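Local coordinates for protein WZI (Escherichia coli, PDB 2YNK) that probably binds capsular polysaccharide as an outer-membrane beta-barrel lectin in the assembly of group 1 capsules, at residues Pro286-Gly291 / Gly311-His316. Numbering follows the deposited sequence.
Sequences PVSFYG and GIEGHH
Segments 287-291 and 311-316 run antiparallel, their axes 4.6 Å apart at closest approach, joined by paired backbone N-H...O bonds between Ser-288 and Glu-313 and between Tyr-290 and Gly-311. They are neighbouring staves of the closed outer-membrane beta-barrel, hydrogen-bonded on their far edges to strands 268-278 and 322-331. At the end where 287-291 begins, His-315 N adds a bond to Pro-286 O.

One face of the sheet is apolar: Val-287 CG1 and Phe-289 CB pack loosely against Ile-312 CG1, while the Phe-289 ring turns off to meet Phe-277. The other face carries Ser-288, Tyr-290 and Glu-313 and looks into the barrel, where Ser-288 OG bonds to Asp-19 of helix 8-19. With CG set between its backbone N and carbonyl carbon (chi1 53°), Tyr-290 leans across its partner strand and lays a ring face over Gly-311, whose CA makes a CH-pi contact 3.9 Å from the ring centroid. A glycine here leaves room for the ring; Tyr-290 OH, hydrogen-bonded to Glu-328, holds its far end.

Glu-313 crosses this ring at about a right angle, its carboxylate plane 87° from the ring plane and its OE2 3.3 Å from Tyr-290 CD2. OE2 also forms a salt bridge with Lys-276, and OE1 is hydrogen-bonded to Tyr-156 OH. The imidazole of His-315, held at ND1 by Asn-324, meets the same carboxylate: its NE2 donates within the ring plane to the anti lone pair of Glu-313 OE1, 2.6 Å away.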
# COMPACT_ATOMS: atom_id res chain seq x y z
N PRO A 286 3.18 -18.61 -14.23
CA PRO A 286 3.51 -17.34 -13.60
C PRO A 286 2.25 -16.78 -12.95
O PRO A 286 1.74 -15.72 -13.33
CB PRO A 286 3.96 -16.51 -14.79
CG PRO A 286 3.10 -16.98 -15.91
CD PRO A 286 2.76 -18.42 -15.62
N VAL A 287 1.77 -17.53 -11.96
CA VAL A 287 0.52 -17.29 -11.30
C VAL A 287 0.78 -17.45 -9.81
O VAL A 287 1.59 -18.29 -9.42
CB VAL A 287 -0.55 -18.31 -11.75
CG1 VAL A 287 -1.82 -18.18 -10.93
CG2 VAL A 287 -0.84 -18.15 -13.23
N SER A 288 0.11 -16.65 -8.99
CA SER A 288 0.20 -16.80 -7.55
C SER A 288 -1.17 -16.61 -6.95
O SER A 288 -2.05 -16.04 -7.57
CB SER A 288 1.15 -15.77 -6.95
OG SER A 288 2.39 -15.76 -7.61
N PHE A 289 -1.33 -17.10 -5.73
CA PHE A 289 -2.51 -16.74 -4.97
C PHE A 289 -2.09 -16.33 -3.56
O PHE A 289 -1.07 -16.79 -3.04
CB PHE A 289 -3.57 -17.85 -4.99
CG PHE A 289 -3.16 -19.13 -4.31
CD1 PHE A 289 -2.45 -20.11 -5.01
CD2 PHE A 289 -3.53 -19.39 -3.00
CE1 PHE A 289 -2.10 -21.31 -4.40
CE2 PHE A 289 -3.19 -20.59 -2.38
CZ PHE A 289 -2.47 -21.55 -3.08
N TYR A 290 -2.88 -15.42 -2.99
CA TYR A 290 -2.56 -14.80 -1.72
C TYR A 290 -3.80 -14.60 -0.85
O TYR A 290 -4.93 -14.60 -1.34
CB TYR A 290 -1.86 -13.46 -1.96
CG TYR A 290 -2.62 -12.53 -2.89
CD1 TYR A 290 -3.65 -11.71 -2.40
CD2 TYR A 290 -2.30 -12.44 -4.24
CE1 TYR A 290 -4.34 -10.86 -3.23
CE2 TYR A 290 -2.99 -11.59 -5.09
CZ TYR A 290 -4.01 -10.79 -4.57
OH TYR A 290 -4.71 -9.93 -5.39
N GLY A 291 -3.57 -14.42 0.45
CA GLY A 291 -4.64 -14.21 1.42
C GLY A 291 -4.18 -13.46 2.66
O GLY A 291 -2.99 -13.45 3.00
N GLY A 311 -6.98 -13.44 -2.95
CA GLY A 311 -6.84 -13.13 -4.37
C GLY A 311 -5.93 -14.06 -5.15
O GLY A 311 -5.22 -14.91 -4.60
N ILE A 312 -5.97 -13.90 -6.47
CA ILE A 312 -5.17 -14.70 -7.37
C ILE A 312 -4.62 -13.74 -8.42
O ILE A 312 -5.33 -12.85 -8.88
CB ILE A 312 -6.04 -15.81 -8.01
CG1 ILE A 312 -5.20 -16.73 -8.89
CG2 ILE A 312 -7.19 -15.21 -8.81
CD1 ILE A 312 -6.02 -17.79 -9.59
N GLU A 313 -3.34 -13.90 -8.76
CA GLU A 313 -2.68 -13.00 -9.71
C GLU A 313 -1.88 -13.78 -10.75
O GLU A 313 -1.38 -14.87 -10.47
CB GLU A 313 -1.76 -12.00 -9.00
CG GLU A 313 -0.82 -12.63 -7.98
CD GLU A 313 0.17 -11.64 -7.39
OE1 GLU A 313 0.88 -10.95 -8.16
OE2 GLU A 313 0.26 -11.55 -6.14
N GLY A 314 -1.78 -13.20 -11.95
CA GLY A 314 -0.98 -13.76 -13.02
C GLY A 314 -0.17 -12.69 -13.73
O GLY A 314 -0.51 -11.51 -13.68
N HIS A 315 0.91 -13.12 -14.38
CA HIS A 315 1.87 -12.21 -15.00
C HIS A 315 2.44 -12.87 -16.23
O HIS A 315 3.05 -13.92 -16.14
CB HIS A 315 2.98 -11.89 -14.01
CG HIS A 315 2.48 -11.31 -12.71
ND1 HIS A 315 2.25 -10.00 -12.54
CD2 HIS A 315 2.17 -11.92 -11.49
CE1 HIS A 315 1.82 -9.77 -11.28
NE2 HIS A 315 1.77 -10.95 -10.65
N HIS A 316 2.24 -12.26 -17.39
CA HIS A 316 2.51 -12.92 -18.65
C HIS A 316 3.27 -12.01 -19.58
O HIS A 316 3.16 -10.79 -19.48
CB HIS A 316 1.20 -13.33 -19.31
CG HIS A 316 0.29 -14.14 -18.41
ND1 HIS A 316 0.52 -15.43 -18.12
CD2 HIS A 316 -0.89 -13.79 -17.76
CE1 HIS A 316 -0.46 -15.89 -17.31
NE2 HIS A 316 -1.32 -14.89 -17.09